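Local coordinates for protein abietadiene synthase, chloroplastic (Abies grandis, PDB 3S9V) that belongs to the terpene synthase family, a group of largely helical enzymes, and works in the chloroplast, at residues E152-F155 / P156-K160; S302-E306 / R307-W311; T323-G326 / L327-L330; F353-L356 / G357-Q360; E380-M383 / E384-K387. All blocks are in the same frame, centred on the assembly; numbering follows the deposited sequence.

How the interactions relate
Following the chain from its N terminus, the five contacts are all local and run in series without nesting or crossing; interaction 4 closes a slightly wider loop, Cys354 to Gln360. Interaction 1, on helix 151-164, stands apart: its centre lies about 24 Å or more from the other centres. The other four gather within the N-terminal terpene synthase domain. Interaction 2 shapes the connection entering helix 320-332, and interaction 3 lies on that helix; Ile309 N and Thr323 OG1 probably join them by a hydrogen bond. Interaction 4 lies in the loop leaving this helix, where Phe355 meets Trp311 of interaction 2. Interaction 5 starts helix 381-397, its Met383 packing on Leu327 of interaction 3.

Interaction 1 (E152-F155 / P156-K160); sequences EIVF and PAMLK
Phe155 and Leu159 sit one turn apart on helix 151-164, joined by the hydrogen bond from Leu159 N to Phe155 O at 3.1 Å. Beside it the backbone is looser. Met158 N reaches both Val154 O and Phe155 O through weak bonds, the first 3.4 Å long. Pro156, whose nitrogen has no hydrogen to give to the turn before, kinks the helix just upstream, and its CD stands 3.4 Å from Glu152 O. Ile153 O accepts a hydrogen bond from Arg183 NE of helix 174-187, on which Pro156 and Ala157 also rest. Helices packed side by side in this way are found in the alpha-barrel domains of the family; this helix probably belongs to the gamma domain of the three-domain (alpha-beta-gamma) members. Ala157, with nothing beyond CB, suits the tight face here, its methyl 3.6 Å from Ile153 O. The Phe155 ring swings out with CG anti to the backbone N (chi1 -174°), which carries it along the helix toward the next turn. There Leu159 CG lies over one face, 4.2 Å above the ring plane and displaced toward the rim, while Leu159 CD1 comes to 4.0 Å from Phe155 CE2. A branched aliphatic tip fits such a ring well, covering it without polar demands. Phe151 stacks on the same ring. Around the helix, Met158 bends at its thioether and brings CE to 4.5 Å from Val154 CG1, and both residues also touch Tyr57.

Interaction 2 (S302-E306 / R307-W311); sequences SHWDE and RGIGW
Asp305 and Arg307, first and third residues of a type I beta turn, pair through their side chains; the turn itself is closed by the bond from Gly308 N to Asp305 O at 2.9 Å. The carboxylate reinforces it as an Asx turn: Asp305 OD1 accepts Arg307 N at 2.9 Å on its anti lone pair, in a fairly straight bond (163°). From there the arginine side chain can be followed outward. Arg307 CB and CG both skirt this oxygen, CG at 3.4 Å from Asp305 OD1. A bend at chi3 (-49°) then folds the chain back, keeping CD and NE a little farther off and bringing one guanidinium face against Asp305 OD1. Arg307 CZ lies 3.2 Å from that oxygen. Arg307 NH1 ends 2.6 Å from Asp305 OD1 in a salt bridge and gives a weak bond to Asp305 OD2, while NH2 approaches OD2 as well. With the two planes 88° apart, the carboxylate stands upright on the guanidinium, without the flat two-pronged form. An aspartate is short enough to hold both the turn's N-H and the charge. Gly308 has a positive phi, where a side chain would press on the preceding carbonyl. Beyond the turn, Ile309 CD1 meets Trp304 CZ3 at 3.6 Å, the two side chains at about a right angle. The stretch joins helix 290-301 to helix 320-332: Trp304 rests on Leu330 of the latter, and Ile309 reaches Leu270 and Leu274 of helix 269-282.

Interaction 3 (T323-G326 / L327-L330); sequences TAMG and LRIL
Leu327, the first residue of 327-330, bonds back to Thr323: Leu327 N lies 2.8 Å from Thr323 O, an ordinary step of helix 320-332. Its side chain leads outward, an apolar residue packed between Cys372 of helix 363-373 and the loop at Val337. Next comes Arg328, with N bonded to Ala324 O at 3.1 Å. Its CG stands anti to the backbone N and the chain bends at chi3 (49°), laying it side by side with Met325. The thioether also curls, at chi2 and chi3, placing its methyl at the guanidinium edge and in its plane; the 3.0 Å between Met325 CE and Arg328 NH1 is very close, so the exact placing of the methyl is doubtful. Ile329 N then meets Met325 O at 3.0 Å in a nearly straight bond (171°). Ile329 CG1 lies over one face of the Arg328 guanidinium, 3.8 Å from its plane, while Ile329 CD1 and Met325 SD approach to 4.3 Å. Leu330 finishes the turn, its N 2.9 Å from Gly326 O and its CG 3.1 Å from the same oxygen. Gly326 brings no CB toward Leu330 CD1, which lets the leucine lie close. In this buried part of the N-terminal helical region the guanidinium is bordered at its edge by Met325 and over one face by Ile329. Arg328 NH1 forms a salt bridge with Asp278 on helix 269-282; Arg371 NH2 also lies near, so Asp278 probably offsets both positive charges.

Interaction 4 (F353-L356 / G357-Q360); sequences FCFL and GQTQ
A type II beta turn from Phe355 to Gln358 reverses the chain in the loop between helix 320-332 and helix 363-373, at the surface of the N-terminal terpene synthase region. Phe353 and Gln360 come back alongside each other beyond it. The turn's own bond, from Gln358 N to Phe355 O, is weak at 3.3 Å; a firmer tie is Cys354 N to Gln360 O at 2.9 Å, with the donor in the carbonyl plane. Water 1 adds to it, accepting from Phe355 N and donating to Gln360 O, so that one carbonyl receives two bonds. Gly357 suits the third turn position, where phi is positive (72°) and a CB would clash with the carbonyl of Leu356. The Phe353 side chain leans across the returning arm of the loop: its CB is 3.3 Å from Gln358 O, and its CD1 comes to 3.2 Å from Thr359 O. Thr359 runs beside the ring, with CG2 3.7 Å from Phe353 CE1, its methyl providing the apolar half of a residue otherwise suited to solvent. Gln358 extends past Phe355 CB, and its amide is held by Thr201 through NE2 and, weakly, by water 2, which also donates to Leu356 O. Gln360, CG anti to its own N (chi1 -177°), turns its amide 77° to the Phe355 ring, with NE2 at the ring edge, near its plane, 3.9 Å from Phe355 CE1.

Interaction 5 (E380-M383 / E384-K387); sequences ETIM and EEAK
Glu380 and Glu384 span the start of helix 381-397, where Glu380 holds the N-cap position and its carbonyl oxygen receives a weak bond, Glu384 N to Glu380 O at 3.5 Å. The Glu380 carboxylate turns elsewhere, to the N-H of Phe377 and a salt bridge with Arg331, which ties the helix start to the end of helix 320-332. Thr381 comes next, in the first turn. Its carbonyl takes Glu385 N at 3.0 Å, nearly along the C=O axis, and its methyl carries the side-chain contact: Thr381 CG2 is 4.1 Å from Glu385 CD, the two side chains crossing at a slant. Glu385 CG, anti to its carbonyl carbon (chi1 -53°), folds back over this turn to 3.2 Å from Thr381 O. Acidic residues are well placed near a helix N terminus, where their charge would probably interact favourably with the helix dipole. Ile382 follows, its CD1 3.5 Å from Glu385 OE1, an oxygen whose charge is paired with Arg346; Ile382 also touches Arg346, so an aliphatic branch flanks the ion pair. Ala386 N bonds back to Ile382 O, and the small Ala386 methyl allows helix 363-373 close approach at Val369 and Ser373. Met383, bent at chi2 and chi3, is a flexible apolar filler against Cys372 of the same helix, while on the backbone Met383 O accepts Lys387 N at 2.9 Å.

Interaction 1 (E152-F155 / P156-K160)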
loop_
_atom_site.group_PDB
_atom_site.type_symbol
_atom_site.label_atom_id
_atom_site.label_comp_id
_atom_site.label_asym_id
_atom_site.label_seq_id
_atom_site.Cartn_x
_atom_site.Cartn_y
_atom_site.Cartn_z
ATOM N N GLU A 152 -4.134 26.290 17.738
ATOM C CA GLU A 152 -5.093 27.182 18.375
ATOM C C GLU A 152 -5.197 27.030 19.892
ATOM O O GLU A 152 -5.830 27.834 20.569
ATOM C CB GLU A 152 -6.461 27.013 17.704
ATOM C CG GLU A 152 -6.442 27.482 16.238
ATOM C CD GLU A 152 -7.797 27.405 15.545
ATOM O OE1 GLU A 152 -8.322 26.282 15.365
ATOM O OE2 GLU A 152 -8.333 28.475 15.176
ATOM N N ILE A 153 -4.561 26.006 20.433
ATOM C CA ILE A 153 -4.581 25.814 21.873
ATOM C C ILE A 153 -3.279 26.348 22.450
ATOM O O ILE A 153 -3.262 27.136 23.389
ATOM C CB ILE A 153 -4.706 24.324 22.227
ATOM C CG1 ILE A 153 -6.169 23.889 22.115
ATOM C CG2 ILE A 153 -4.156 24.070 23.625
ATOM C CD1 ILE A 153 -6.394 22.413 22.426
ATOM N N VAL A 154 -2.188 25.919 21.841
ATOM C CA VAL A 154 -0.848 26.274 22.265
ATOM C C VAL A 154 -0.333 27.680 21.915
ATOM O O VAL A 154 0.368 28.306 22.713
ATOM C CB VAL A 154 0.127 25.195 21.732
ATOM C CG1 VAL A 154 1.531 25.708 21.735
ATOM C CG2 VAL A 154 -0.001 23.920 22.596
ATOM N N PHE A 155 -0.677 28.192 20.740
ATOM C CA PHE A 155 -0.187 29.509 20.357
ATOM C C PHE A 155 -0.761 30.673 21.184
ATOM O O PHE A 155 -0.019 31.555 21.618
ATOM C CB PHE A 155 -0.433 29.746 18.860
ATOM C CG PHE A 155 0.169 31.024 18.339
ATOM C CD1 PHE A 155 1.545 31.193 18.297
ATOM C CD2 PHE A 155 -0.645 32.049 17.876
ATOM C CE1 PHE A 155 2.110 32.366 17.801
ATOM C CE2 PHE A 155 -0.092 33.228 17.375
ATOM C CZ PHE A 155 1.290 33.386 17.337
ATOM N N PRO A 156 -2.086 30.697 21.413
ATOM C CA PRO A 156 -2.614 31.816 22.203
ATOM C C PRO A 156 -2.184 31.755 23.667
ATOM O O PRO A 156 -2.017 32.789 24.322
ATOM C CB PRO A 156 -4.122 31.684 22.030
ATOM C CG PRO A 156 -4.256 31.019 20.689
ATOM C CD PRO A 156 -3.177 29.969 20.744
ATOM N N ALA A 157 -1.993 30.544 24.175
ATOM C CA ALA A 157 -1.566 30.370 25.553
ATOM C C ALA A 157 -0.237 31.084 25.781
ATOM O O ALA A 157 -0.032 31.689 26.829
ATOM C CB ALA A 157 -1.432 28.894 25.881
ATOM N N MET A 158 0.663 31.015 24.804
ATOM C CA MET A 158 1.957 31.681 24.927
ATOM C C MET A 158 1.804 33.181 24.674
ATOM O O MET A 158 2.565 33.982 25.222
ATOM C CB MET A 158 2.983 31.088 23.951
ATOM C CG MET A 158 3.455 29.669 24.290
ATOM S SD MET A 158 4.929 29.164 23.340
ATOM C CE MET A 158 4.268 29.246 21.668
ATOM N N LEU A 159 0.832 33.563 23.842
ATOM C CA LEU A 159 0.593 34.985 23.578
ATOM C C LEU A 159 0.299 35.668 24.908
ATOM O O LEU A 159 0.791 36.767 25.176
ATOM C CB LEU A 159 -0.602 35.193 22.634
ATOM C CG LEU A 159 -0.343 35.099 21.125
ATOM C CD1 LEU A 159 -1.640 35.327 20.354
ATOM C CD2 LEU A 159 0.697 36.129 20.726
ATOM N N LYS A 160 -0.508 35.007 25.737
ATOM C CA LYS A 160 -0.864 35.534 27.052
ATOM C C LYS A 160 0.357 35.587 27.967
ATOM O O LYS A 160 0.509 36.530 28.741
ATOM C CB LYS A 160 -1.969 34.681 27.686
ATOM C CG LYS A 160 -3.252 34.680 26.866
ATOM C CD LYS A 160 -4.316 33.746 27.422
ATOM C CE LYS A 160 -4.884 34.252 28.730
ATOM N NZ LYS A 160 -6.054 33.437 29.163
#

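Interaction 2 (S302-E306 / R307-W311)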
loop_
_atom_site.group_PDB
_atom_site.type_symbol
_atom_site.label_atom_id
_atom_site.label_comp_id
_atom_site.label_asym_id
_atom_site.label_seq_id
_atom_site.Cartn_x
_atom_site.Cartn_y
_atom_site.Cartn_z
ATOM N N SER A 302 6.480 -7.782 17.726
ATOM C CA SER A 302 6.756 -8.022 19.142
ATOM C C SER A 302 6.126 -6.920 19.974
ATOM O O SER A 302 6.109 -6.994 21.198
ATOM C CB SER A 302 8.262 -8.048 19.421
ATOM O OG SER A 302 8.822 -6.746 19.372
ATOM N N HIS A 303 5.627 -5.884 19.306
ATOM C CA HIS A 303 4.977 -4.779 20.005
ATOM C C HIS A 303 3.514 -4.683 19.602
ATOM O O HIS A 303 2.837 -3.720 19.946
ATOM C CB HIS A 303 5.683 -3.458 19.702
ATOM C CG HIS A 303 7.016 -3.329 20.364
ATOM N ND1 HIS A 303 7.158 -3.232 21.731
ATOM C CD2 HIS A 303 8.270 -3.323 19.853
ATOM C CE1 HIS A 303 8.442 -3.175 22.035
ATOM N NE2 HIS A 303 9.139 -3.229 20.913
ATOM N N TRP A 304 3.036 -5.685 18.866
ATOM C CA TRP A 304 1.647 -5.705 18.425
ATOM C C TRP A 304 0.700 -5.833 19.616
ATOM O O TRP A 304 0.966 -6.562 20.567
ATOM C CB TRP A 304 1.404 -6.864 17.450
ATOM C CG TRP A 304 0.078 -6.769 16.719
ATOM C CD1 TRP A 304 -1.014 -7.564 16.897
ATOM C CD2 TRP A 304 -0.280 -5.813 15.708
ATOM N NE1 TRP A 304 -2.031 -7.163 16.060
ATOM C CE2 TRP A 304 -1.606 -6.092 15.321
ATOM C CE3 TRP A 304 0.395 -4.744 15.092
ATOM C CZ2 TRP A 304 -2.279 -5.340 14.342
ATOM C CZ3 TRP A 304 -0.274 -3.995 14.119
ATOM C CH2 TRP A 304 -1.600 -4.301 13.756
ATOM N N ASP A 305 -0.408 -5.113 19.548
ATOM C CA ASP A 305 -1.407 -5.122 20.604
ATOM C C ASP A 305 -2.737 -5.377 19.915
ATOM O O ASP A 305 -3.005 -4.809 18.856
ATOM C CB ASP A 305 -1.429 -3.764 21.310
ATOM C CG ASP A 305 -2.276 -3.770 22.568
ATOM O OD1 ASP A 305 -3.480 -4.089 22.482
ATOM O OD2 ASP A 305 -1.732 -3.450 23.646
ATOM N N GLU A 306 -3.562 -6.233 20.511
ATOM C CA GLU A 306 -4.860 -6.578 19.946
ATOM C C GLU A 306 -5.862 -5.429 19.876
ATOM O O GLU A 306 -6.906 -5.555 19.232
ATOM C CB GLU A 306 -5.463 -7.744 20.723
ATOM C CG GLU A 306 -4.674 -9.032 20.561
ATOM C CD GLU A 306 -5.272 -10.183 21.339
ATOM O OE1 GLU A 306 -5.282 -10.122 22.590
ATOM O OE2 GLU A 306 -5.737 -11.149 20.694
ATOM N N ARG A 307 -5.557 -4.318 20.540
ATOM C CA ARG A 307 -6.439 -3.156 20.508
ATOM C C ARG A 307 -5.933 -2.174 19.453
ATOM O O ARG A 307 -6.526 -1.126 19.230
ATOM C CB ARG A 307 -6.465 -2.448 21.864
ATOM C CG ARG A 307 -6.726 -3.355 23.057
ATOM C CD ARG A 307 -6.832 -2.534 24.331
ATOM N NE ARG A 307 -5.718 -1.596 24.461
ATOM C CZ ARG A 307 -4.460 -1.949 24.715
ATOM N NH1 ARG A 307 -4.149 -3.229 24.876
ATOM N NH2 ARG A 307 -3.511 -1.023 24.795
ATOM N N GLY A 308 -4.830 -2.522 18.803
ATOM C CA GLY A 308 -4.273 -1.640 17.800
ATOM C C GLY A 308 -3.002 -1.023 18.339
ATOM O O GLY A 308 -2.715 -1.116 19.530
ATOM N N ILE A 309 -2.230 -0.388 17.470
ATOM C CA ILE A 309 -0.986 0.209 17.910
ATOM C C ILE A 309 -0.943 1.683 17.599
ATOM O O ILE A 309 -1.784 2.202 16.868
ATOM C CB ILE A 309 0.222 -0.474 17.240
ATOM C CG1 ILE A 309 0.107 -0.374 15.717
ATOM C CG2 ILE A 309 0.268 -1.939 17.649
ATOM C CD1 ILE A 309 1.338 -0.904 14.949
ATOM N N GLY A 310 0.038 2.355 18.181
ATOM C CA GLY A 310 0.211 3.771 17.943
ATOM C C GLY A 310 1.461 3.899 17.105
ATOM O O GLY A 310 1.842 2.956 16.422
ATOM N N TRP A 311 2.116 5.049 17.177
ATOM C CA TRP A 311 3.320 5.282 16.406
ATOM C C TRP A 311 4.559 4.843 17.172
ATOM O O TRP A 311 5.619 4.627 16.582
ATOM C CB TRP A 311 3.409 6.765 16.040
ATOM C CG TRP A 311 3.158 7.680 17.195
ATOM C CD1 TRP A 311 4.083 8.193 18.054
ATOM C CD2 TRP A 311 1.887 8.185 17.624
ATOM N NE1 TRP A 311 3.472 8.993 18.990
ATOM C CE2 TRP A 311 2.123 9.005 18.750
ATOM C CE3 TRP A 311 0.571 8.025 17.165
ATOM C CZ2 TRP A 311 1.087 9.668 19.430
ATOM C CZ3 TRP A 311 -0.461 8.684 17.838
ATOM C CH2 TRP A 311 -0.195 9.496 18.960
#

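Interaction 3 (T323-G326 / L327-L330)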
loop_
_atom_site.group_PDB
_atom_site.type_symbol
_atom_site.label_atom_id
_atom_site.label_comp_id
_atom_site.label_asym_id
_atom_site.label_seq_id
_atom_site.Cartn_x
_atom_site.Cartn_y
_atom_site.Cartn_z
ATOM N N THR A 323 -2.222 1.329 12.887
ATOM C CA THR A 323 -2.856 0.026 13.056
ATOM C C THR A 323 -3.239 -0.588 11.719
ATOM O O THR A 323 -3.042 -1.779 11.501
ATOM C CB THR A 323 -4.114 0.120 13.937
ATOM O OG1 THR A 323 -3.746 0.598 15.235
ATOM C CG2 THR A 323 -4.766 -1.250 14.071
ATOM N N ALA A 324 -3.785 0.222 10.823
ATOM C CA ALA A 324 -4.162 -0.266 9.504
ATOM C C ALA A 324 -2.912 -0.646 8.702
ATOM O O ALA A 324 -2.908 -1.656 8.004
ATOM C CB ALA A 324 -4.964 0.792 8.764
ATOM N N MET A 325 -1.857 0.161 8.796
ATOM C CA MET A 325 -0.617 -0.140 8.079
ATOM C C MET A 325 -0.079 -1.471 8.588
ATOM O O MET A 325 0.166 -2.401 7.814
ATOM C CB MET A 325 0.436 0.942 8.324
ATOM C CG MET A 325 0.480 2.067 7.306
ATOM S SD MET A 325 1.197 1.603 5.711
ATOM C CE MET A 325 -0.225 1.693 4.754
ATOM N N GLY A 326 0.097 -1.550 9.905
ATOM C CA GLY A 326 0.611 -2.760 10.510
ATOM C C GLY A 326 -0.232 -3.982 10.216
ATOM O O GLY A 326 0.310 -5.053 9.946
ATOM N N LEU A 327 -1.557 -3.841 10.267
ATOM C CA LEU A 327 -2.433 -4.982 10.001
ATOM C C LEU A 327 -2.221 -5.543 8.593
ATOM O O LEU A 327 -2.070 -6.757 8.430
ATOM C CB LEU A 327 -3.910 -4.605 10.204
ATOM C CG LEU A 327 -4.941 -5.657 9.783
ATOM C CD1 LEU A 327 -4.631 -6.989 10.459
ATOM C CD2 LEU A 327 -6.337 -5.175 10.142
ATOM N N ARG A 328 -2.182 -4.675 7.582
ATOM C CA ARG A 328 -1.980 -5.156 6.210
ATOM C C ARG A 328 -0.604 -5.766 5.962
ATOM O O ARG A 328 -0.496 -6.892 5.459
ATOM C CB ARG A 328 -2.212 -4.042 5.183
ATOM C CG ARG A 328 -2.076 -4.510 3.720
ATOM C CD ARG A 328 -2.380 -3.372 2.752
ATOM N NE ARG A 328 -1.621 -2.197 3.146
ATOM C CZ ARG A 328 -0.388 -1.923 2.742
ATOM N NH1 ARG A 328 0.216 -0.830 3.189
ATOM N NH2 ARG A 328 0.223 -2.713 1.866
ATOM N N ILE A 329 0.444 -5.027 6.309
ATOM C CA ILE A 329 1.803 -5.505 6.092
ATOM C C ILE A 329 2.180 -6.734 6.918
ATOM O O ILE A 329 2.836 -7.636 6.406
ATOM C CB ILE A 329 2.823 -4.389 6.341
ATOM C CG1 ILE A 329 2.597 -3.268 5.321
ATOM C CG2 ILE A 329 4.245 -4.942 6.232
ATOM C CD1 ILE A 329 3.512 -2.057 5.490
ATOM N N LEU A 330 1.780 -6.773 8.185
ATOM C CA LEU A 330 2.075 -7.930 9.031
ATOM C C LEU A 330 1.291 -9.139 8.526
ATOM O O LEU A 330 1.780 -10.273 8.554
ATOM C CB LEU A 330 1.714 -7.647 10.497
ATOM C CG LEU A 330 2.635 -6.650 11.219
ATOM C CD1 LEU A 330 2.112 -6.372 12.613
ATOM C CD2 LEU A 330 4.048 -7.225 11.300
#

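Interaction 4 (F353-L356 / G357-Q360)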
loop_
_atom_site.group_PDB
_atom_site.type_symbol
_atom_site.label_atom_id
_atom_site.label_comp_id
_atom_site.label_asym_id
_atom_site.label_seq_id
_atom_site.Cartn_x
_atom_site.Cartn_y
_atom_site.Cartn_z
ATOM N N PHE A 353 -12.697 6.351 12.460
ATOM C CA PHE A 353 -11.948 7.566 12.727
ATOM C C PHE A 353 -10.532 7.203 13.189
ATOM O O PHE A 353 -10.275 6.061 13.563
ATOM C CB PHE A 353 -12.706 8.393 13.770
ATOM C CG PHE A 353 -14.092 8.797 13.319
ATOM C CD1 PHE A 353 -14.276 9.912 12.505
ATOM C CD2 PHE A 353 -15.200 8.035 13.664
ATOM C CE1 PHE A 353 -15.547 10.261 12.039
ATOM C CE2 PHE A 353 -16.478 8.369 13.205
ATOM C CZ PHE A 353 -16.650 9.486 12.390
ATOM N N CYS A 354 -9.617 8.167 13.144
ATOM C CA CYS A 354 -8.228 7.921 13.506
ATOM C C CYS A 354 -8.003 7.585 14.985
ATOM O O CYS A 354 -7.051 6.878 15.331
ATOM C CB CYS A 354 -7.366 9.121 13.089
ATOM S SG CYS A 354 -5.595 8.755 12.895
ATOM N N PHE A 355 -8.876 8.079 15.856
ATOM C CA PHE A 355 -8.748 7.804 17.284
ATOM C C PHE A 355 -10.069 7.396 17.920
ATOM O O PHE A 355 -11.133 7.836 17.494
ATOM C CB PHE A 355 -8.192 9.025 18.021
ATOM C CG PHE A 355 -6.794 9.392 17.616
ATOM C CD1 PHE A 355 -6.567 10.374 16.658
ATOM C CD2 PHE A 355 -5.704 8.740 18.180
ATOM C CE1 PHE A 355 -5.268 10.707 16.265
ATOM C CE2 PHE A 355 -4.400 9.064 17.795
ATOM C CZ PHE A 355 -4.184 10.050 16.836
ATOM N N LEU A 356 -9.999 6.543 18.935
ATOM C CA LEU A 356 -11.203 6.107 19.627
ATOM C C LEU A 356 -11.825 7.333 20.296
ATOM O O LEU A 356 -11.117 8.161 20.872
ATOM C CB LEU A 356 -10.855 5.035 20.675
ATOM C CG LEU A 356 -11.980 4.480 21.567
ATOM C CD1 LEU A 356 -11.577 3.125 22.121
ATOM C CD2 LEU A 356 -12.277 5.438 22.713
ATOM N N GLY A 357 -13.141 7.462 20.185
ATOM C CA GLY A 357 -13.832 8.579 20.806
ATOM C C GLY A 357 -13.657 9.959 20.194
ATOM O O GLY A 357 -13.927 10.959 20.857
ATOM N N GLN A 358 -13.207 10.027 18.946
ATOM C CA GLN A 358 -13.027 11.311 18.270
ATOM C C GLN A 358 -13.598 11.241 16.865
ATOM O O GLN A 358 -13.843 10.154 16.349
ATOM C CB GLN A 358 -11.549 11.678 18.208
ATOM C CG GLN A 358 -10.956 12.083 19.540
ATOM C CD GLN A 358 -9.506 12.502 19.415
ATOM O OE1 GLN A 358 -9.141 13.241 18.496
ATOM N NE2 GLN A 358 -8.670 12.038 20.344
ATOM N N THR A 359 -13.806 12.402 16.251
ATOM C CA THR A 359 -14.361 12.487 14.898
ATOM C C THR A 359 -13.277 12.828 13.881
ATOM O O THR A 359 -13.555 13.006 12.694
ATOM C CB THR A 359 -15.462 13.578 14.819
ATOM O OG1 THR A 359 -16.510 13.262 15.743
ATOM C CG2 THR A 359 -16.055 13.661 13.415
ATOM N N GLN A 360 -12.037 12.910 14.347
ATOM C CA GLN A 360 -10.932 13.253 13.469
ATOM C C GLN A 360 -10.505 12.123 12.525
ATOM O O GLN A 360 -10.487 10.950 12.903
ATOM C CB GLN A 360 -9.728 13.692 14.301
ATOM C CG GLN A 360 -8.537 14.154 13.483
ATOM C CD GLN A 360 -7.269 14.214 14.307
ATOM O OE1 GLN A 360 -7.235 14.833 15.373
ATOM N NE2 GLN A 360 -6.214 13.569 13.817
HETATM O O HOH W 1 -10.247 10.352 15.595
HETATM O O HOH W 2 -10.836 10.428 22.469
#

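Interaction 5 (E380-M383 / E384-K387)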
loop_
_atom_site.group_PDB
_atom_site.type_symbol
_atom_site.label_atom_id
_atom_site.label_comp_id
_atom_site.label_asym_id
_atom_site.label_seq_id
_atom_site.Cartn_x
_atom_site.Cartn_y
_atom_site.Cartn_z
ATOM N N GLU A 380 -14.814 -11.529 7.801
ATOM C CA GLU A 380 -14.306 -10.369 8.519
ATOM C C GLU A 380 -15.168 -9.152 8.204
ATOM O O GLU A 380 -14.785 -8.278 7.420
ATOM C CB GLU A 380 -12.844 -10.118 8.157
ATOM C CG GLU A 380 -11.958 -11.315 8.477
ATOM C CD GLU A 380 -10.471 -11.012 8.407
ATOM O OE1 GLU A 380 -10.028 -10.394 7.419
ATOM O OE2 GLU A 380 -9.746 -11.407 9.343
ATOM N N THR A 381 -16.345 -9.118 8.824
ATOM C CA THR A 381 -17.312 -8.036 8.636
ATOM C C THR A 381 -16.709 -6.637 8.818
ATOM O O THR A 381 -17.035 -5.715 8.073
ATOM C CB THR A 381 -18.498 -8.197 9.613
ATOM O OG1 THR A 381 -19.177 -9.425 9.333
ATOM C CG2 THR A 381 -19.473 -7.046 9.476
ATOM N N ILE A 382 -15.833 -6.480 9.803
ATOM C CA ILE A 382 -15.216 -5.182 10.063
ATOM C C ILE A 382 -14.455 -4.644 8.844
ATOM O O ILE A 382 -14.493 -3.452 8.574
ATOM C CB ILE A 382 -14.246 -5.256 11.271
ATOM C CG1 ILE A 382 -13.810 -3.850 11.684
ATOM C CG2 ILE A 382 -13.030 -6.094 10.921
ATOM C CD1 ILE A 382 -14.928 -3.018 12.266
ATOM N N MET A 383 -13.776 -5.525 8.113
ATOM C CA MET A 383 -13.011 -5.118 6.935
ATOM C C MET A 383 -13.936 -4.631 5.830
ATOM O O MET A 383 -13.587 -3.727 5.078
ATOM C CB MET A 383 -12.149 -6.285 6.422
ATOM C CG MET A 383 -11.040 -6.728 7.385
ATOM S SD MET A 383 -9.657 -5.554 7.555
ATOM C CE MET A 383 -8.458 -6.313 6.490
ATOM N N GLU A 384 -15.112 -5.241 5.726
ATOM C CA GLU A 384 -16.097 -4.849 4.722
ATOM C C GLU A 384 -16.610 -3.455 5.077
ATOM O O GLU A 384 -16.744 -2.589 4.213
ATOM C CB GLU A 384 -17.262 -5.835 4.720
ATOM C CG GLU A 384 -18.242 -5.672 3.573
ATOM C CD GLU A 384 -19.460 -6.580 3.730
ATOM O OE1 GLU A 384 -19.278 -7.781 4.053
ATOM O OE2 GLU A 384 -20.596 -6.092 3.527
ATOM N N GLU A 385 -16.898 -3.240 6.358
ATOM C CA GLU A 385 -17.376 -1.932 6.810
ATOM C C GLU A 385 -16.295 -0.871 6.582
ATOM O O GLU A 385 -16.606 0.253 6.202
ATOM C CB GLU A 385 -17.738 -1.969 8.298
ATOM C CG GLU A 385 -18.699 -3.081 8.686
ATOM C CD GLU A 385 -19.108 -3.024 10.152
ATOM O OE1 GLU A 385 -18.218 -3.017 11.035
ATOM O OE2 GLU A 385 -20.326 -2.992 10.422
ATOM N N ALA A 386 -15.032 -1.231 6.817
ATOM C CA ALA A 386 -13.928 -0.292 6.632
ATOM C C ALA A 386 -13.838 0.075 5.164
ATOM O O ALA A 386 -13.636 1.233 4.821
ATOM C CB ALA A 386 -12.602 -0.902 7.104
ATOM N N LYS A 387 -13.995 -0.922 4.300
ATOM C CA LYS A 387 -13.944 -0.700 2.862
ATOM C C LYS A 387 -15.032 0.290 2.434
ATOM O O LYS A 387 -14.770 1.230 1.688
ATOM C CB LYS A 387 -14.129 -2.031 2.117
ATOM C CG LYS A 387 -14.144 -1.908 0.592
ATOM C CD LYS A 387 -14.675 -3.173 -0.089
ATOM C CE LYS A 387 -13.730 -4.358 0.080
ATOM N NZ LYS A 387 -14.228 -5.594 -0.605
#